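B12-binding domain-containing protein (Kitasatospora setae, PDB 6WTE) binds cobalamin and a [4Fe-4S] cluster and, as the radical SAM methylase TsrM, probably transfers methyl groups by a non-radical route. Local coordinates at residues Cys134-Ala137 and Thr138-Glu142; Glu388-Arg391 and Ala392-Ala396. All blocks are in the same frame, centred on the assembly; numbering follows the deposited sequence. Where two conformers were deposited one is given.

Contact 1: residues Cys134-Ala137 and Thr138-Glu142; sequences CELA and TAISE
Thr138 folds back onto Cys134 one turn earlier in the last turns of helix 130-141, a helix of the cobalamin-binding domain that packs beside its sheet. The carbonyl oxygen Cys134 O is gripped twice by the same residue: Thr138 N bonds to it at 2.9 Å, and Thr138 OG1 donates to it from the other face of the carbonyl plane. The hydroxyl gets there because OG1 stands anti to the carbonyl carbon of its own residue (chi1 -62°), which lays it back along the helix. A valine here would probably leave Cys134 O with the backbone N-H alone and a methyl group pressed against it. The tightly packed side is apolar: Ala137 meets Leu29 of helix 20-31 and Leu63 of strand 63-67, and Leu136 also leans on Leu63. Glu135, by contrast, lies on the solvent side, its CB directed away from the following turn and its side chain exposed beside Pro150. Ser141 OG is satisfied by Ser2 O, which ties the helix end to the chain start. The buried Leu136 lies alongside the partly exposed Ile140, with Leu136 CD1 4.0 Å from Ile140 CG1, and Ile140 N bonds almost straight (173°) to Leu136 O.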
loop_
_atom_site.group_PDB
_atom_site.type_symbol
_atom_site.label_atom_id
_atom_site.label_comp_id
_atom_site.label_asym_id
_atom_site.label_seq_id
_atom_site.Cartn_x
_atom_site.Cartn_y
_atom_site.Cartn_z
ATOM N N CYS A 134 -7.217 -19.860 -6.806
ATOM C CA CYS A 134 -7.781 -21.196 -6.649
ATOM C C CYS A 134 -8.099 -21.824 -7.996
ATOM O O CYS A 134 -7.875 -23.021 -8.195
ATOM C CB CYS A 134 -9.038 -21.156 -5.789
ATOM S SG CYS A 134 -8.703 -20.912 -4.041
ATOM N N GLU A 135 -8.658 -21.041 -8.924
ATOM C CA GLU A 135 -8.934 -21.589 -10.246
ATOM C C GLU A 135 -7.640 -21.946 -10.961
ATOM O O GLU A 135 -7.556 -22.990 -11.611
ATOM C CB GLU A 135 -9.766 -20.605 -11.072
ATOM C CG GLU A 135 -11.153 -20.374 -10.490
ATOM C CD GLU A 135 -12.098 -19.656 -11.436
ATOM O OE1 GLU A 135 -11.785 -19.552 -12.643
ATOM O OE2 GLU A 135 -13.160 -19.196 -10.964
ATOM N N LEU A 136 -6.610 -21.108 -10.815
ATOM C CA LEU A 136 -5.315 -21.408 -11.419
ATOM C C LEU A 136 -4.717 -22.682 -10.831
ATOM O O LEU A 136 -4.281 -23.573 -11.567
ATOM C CB LEU A 136 -4.366 -20.222 -11.232
ATOM C CG LEU A 136 -2.949 -20.378 -11.803
ATOM C CD1 LEU A 136 -2.955 -20.600 -13.313
ATOM C CD2 LEU A 136 -2.080 -19.182 -11.431
ATOM N N ALA A 137 -4.708 -22.793 -9.500
ATOM C CA ALA A 137 -4.185 -24.000 -8.866
ATOM C C ALA A 137 -4.952 -25.235 -9.321
ATOM O O ALA A 137 -4.362 -26.305 -9.515
ATOM C CB ALA A 137 -4.236 -23.864 -7.341
ATOM N N THR A 138 -6.267 -25.108 -9.504
ATOM C CA THR A 138 -7.045 -26.246 -9.977
ATOM C C THR A 138 -6.639 -26.629 -11.395
ATOM O O THR A 138 -6.437 -27.814 -11.688
ATOM C CB THR A 138 -8.542 -25.936 -9.913
ATOM O OG1 THR A 138 -8.926 -25.682 -8.555
ATOM C CG2 THR A 138 -9.359 -27.105 -10.447
ATOM N N ALA A 139 -6.486 -25.642 -12.281
ATOM C CA ALA A 139 -6.103 -25.944 -13.658
ATOM C C ALA A 139 -4.730 -26.607 -13.720
ATOM O O ALA A 139 -4.548 -27.622 -14.404
ATOM C CB ALA A 139 -6.130 -24.665 -14.501
ATOM N N ILE A 140 -3.749 -26.051 -13.005
ATOM C CA ILE A 140 -2.397 -26.605 -13.037
ATOM C C ILE A 140 -2.393 -28.024 -12.477
ATOM O O ILE A 140 -1.854 -28.956 -13.091
ATOM C CB ILE A 140 -1.423 -25.694 -12.266
ATOM C CG1 ILE A 140 -1.476 -24.255 -12.790
ATOM C CG2 ILE A 140 -0.002 -26.238 -12.346
ATOM C CD1 ILE A 140 -1.173 -24.121 -14.259
ATOM N N SER A 141 -3.025 -28.209 -11.315
ATOM C CA SER A 141 -3.043 -29.518 -10.670
ATOM C C SER A 141 -3.669 -30.577 -11.568
ATOM O O SER A 141 -3.230 -31.733 -11.579
ATOM C CB SER A 141 -3.800 -29.434 -9.345
ATOM O OG SER A 141 -3.949 -30.720 -8.770
ATOM N N GLU A 142 -4.696 -30.205 -12.323
ATOM C CA GLU A 142 -5.385 -31.128 -13.212
ATOM C C GLU A 142 -4.754 -31.201 -14.597
ATOM O O GLU A 142 -5.269 -31.923 -15.456
ATOM C CB GLU A 142 -6.863 -30.733 -13.333
ATOM C CG GLU A 142 -7.628 -30.797 -12.016
ATOM C CD GLU A 142 -9.073 -30.347 -12.146
ATOM O OE1 GLU A 142 -9.901 -30.754 -11.304
ATOM O OE2 GLU A 142 -9.381 -29.585 -13.085
#

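Contact 2: residues Glu388-Arg391 and Ala392-Ala396; sequences ETVR and ACVDA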
loop_
_atom_site.group_PDB
_atom_site.type_symbol
_atom_site.label_atom_id
_atom_site.label_comp_id
_atom_site.label_asym_id
_atom_site.label_seq_id
_atom_site.Cartn_x
_atom_site.Cartn_y
_atom_site.Cartn_z
ATOM N N GLU A 388 3.516 29.785 -1.708
ATOM C CA GLU A 388 2.477 30.356 -0.858
ATOM C C GLU A 388 1.371 29.351 -0.565
ATOM O O GLU A 388 0.782 29.393 0.524
ATOM C CB GLU A 388 1.907 31.639 -1.480
ATOM C CG GLU A 388 0.935 31.453 -2.635
ATOM C CD GLU A 388 -0.523 31.507 -2.203
ATOM O OE1 GLU A 388 -1.399 31.643 -3.084
ATOM O OE2 GLU A 388 -0.795 31.429 -0.985
ATOM N N THR A 389 1.084 28.432 -1.496
ATOM C CA THR A 389 0.088 27.403 -1.206
ATOM C C THR A 389 0.608 26.420 -0.160
ATOM O O THR A 389 -0.159 25.956 0.691
ATOM C CB THR A 389 -0.336 26.662 -2.481
ATOM O OG1 THR A 389 0.795 26.019 -3.085
ATOM C CG2 THR A 389 -0.991 27.619 -3.481
ATOM N N VAL A 390 1.906 26.107 -0.188
ATOM C CA VAL A 390 2.480 25.235 0.838
ATOM C C VAL A 390 2.400 25.896 2.210
ATOM O O VAL A 390 1.954 25.282 3.188
ATOM C CB VAL A 390 3.930 24.858 0.484
ATOM C CG1 VAL A 390 4.539 24.012 1.604
ATOM C CG2 VAL A 390 3.975 24.098 -0.821
ATOM N N ARG A 391 2.837 27.158 2.308
ATOM C CA ARG A 391 2.812 27.853 3.596
ATOM C C ARG A 391 1.402 27.921 4.162
ATOM O O ARG A 391 1.197 27.713 5.368
ATOM C CB ARG A 391 3.375 29.268 3.455
ATOM C CG ARG A 391 4.842 29.344 3.121
ATOM C CD ARG A 391 5.363 30.760 3.300
ATOM N NE ARG A 391 6.630 30.960 2.602
ATOM C CZ ARG A 391 6.745 31.584 1.434
ATOM N NH1 ARG A 391 5.668 32.078 0.835
ATOM N NH2 ARG A 391 7.938 31.721 0.869
ATOM N N ALA A 392 0.419 28.218 3.309
ATOM C CA ALA A 392 -0.961 28.294 3.774
ATOM C C ALA A 392 -1.416 26.963 4.351
ATOM O O ALA A 392 -2.083 26.924 5.393
ATOM C CB ALA A 392 -1.878 28.719 2.630
ATOM N N CYS A 393 -1.059 25.859 3.691
ATOM C CA CYS A 393 -1.427 24.545 4.203
ATOM C C CYS A 393 -0.680 24.221 5.491
ATOM O O CYS A 393 -1.284 23.731 6.454
ATOM C CB CYS A 393 -1.161 23.473 3.145
ATOM S SG CYS A 393 -1.660 21.832 3.674
ATOM N N VAL A 394 0.629 24.491 5.533
ATOM C CA VAL A 394 1.401 24.249 6.752
ATOM C C VAL A 394 0.772 24.982 7.926
ATOM O O VAL A 394 0.506 24.391 8.978
ATOM C CB VAL A 394 2.871 24.662 6.556
ATOM C CG1 VAL A 394 3.582 24.773 7.904
ATOM C CG2 VAL A 394 3.590 23.654 5.664
ATOM N N ASP A 395 0.491 26.278 7.747
ATOM C CA ASP A 395 -0.052 27.083 8.840
ATOM C C ASP A 395 -1.390 26.543 9.322
ATOM O O ASP A 395 -1.631 26.446 10.533
ATOM C CB ASP A 395 -0.199 28.540 8.397
ATOM C CG ASP A 395 1.135 29.251 8.288
ATOM O OD1 ASP A 395 2.143 28.707 8.781
ATOM O OD2 ASP A 395 1.174 30.353 7.710
ATOM N N ALA A 396 -2.278 26.193 8.392
ATOM C CA ALA A 396 -3.599 25.715 8.784
ATOM C C ALA A 396 -3.527 24.329 9.415
ATOM O O ALA A 396 -4.176 24.072 10.435
ATOM C CB ALA A 396 -4.528 25.705 7.577
#
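Helix 387-398 is the crossover of a beta-alpha-beta unit in the radical SAM core, joining the parallel neighbours strand 373-380 and strand 404-412, and Val390 and Val394 lie one turn apart on its inner face. Their methyl groups meet loosely, Val390 CG1 standing 4.2 Å from Val394 CG2, and the two side chains cross at a slant instead of running alongside. In Val394, CG2 is anti to the carbonyl carbon, with CG1 anti to the backbone N (chi1 165°), and this turns CG2 back over the preceding turn, 3.4 Å from Val390 O. That oxygen also takes the straightest bond of this turn, from Val394 N at 2.8 Å and 172°. Both valines, together with Cys393 between them, rest on Phe380 of strand 373-380, so Phe380 covers this part of the buried face. Thr389 is buried as well, and its hydroxyl is satisfied just before the helix, OG1 being hydrogen-bonded to Glu385 OE2 and Thr386 O.

The exposed side carries charge. Glu388 forms a salt bridge with Arg338 through OE2, and Ala392, one turn on, touches the same arginine, which thus lies across two successive turns. Farther along, Asp395 is exposed too; its CG is anti to the carbonyl carbon, which brings the carboxylate back toward the preceding turn. While Asp395 N bonds to Arg391 O at 2.9 Å, the carboxylate carbon Asp395 CG lies 3.3 Å from that same oxygen.

Both contacts are local, between successive turns of one helix with a buried and an open face, but they belong to different domains, with centres about 54 Å apart on opposite sides of the chain's centre. Contact 1 closes a helix of the cobalamin-binding domain, and the side chain of Leu136 is about 6 Å from the bound cobalamin; contact 2 sits in a crossover helix, away from the annotated sites. They share no element. In 134-142 the distinctive polar feature is a hydroxyl returned to the helix's own backbone, whereas in 388-396 Glu388 and Thr389 pair with Arg338 in a loop and with Glu385 and Thr386 just before the helix. Their buried parts differ too: Leu136 and Ala137 on Leu29 and Leu63, against two valines and a cysteine on Phe380.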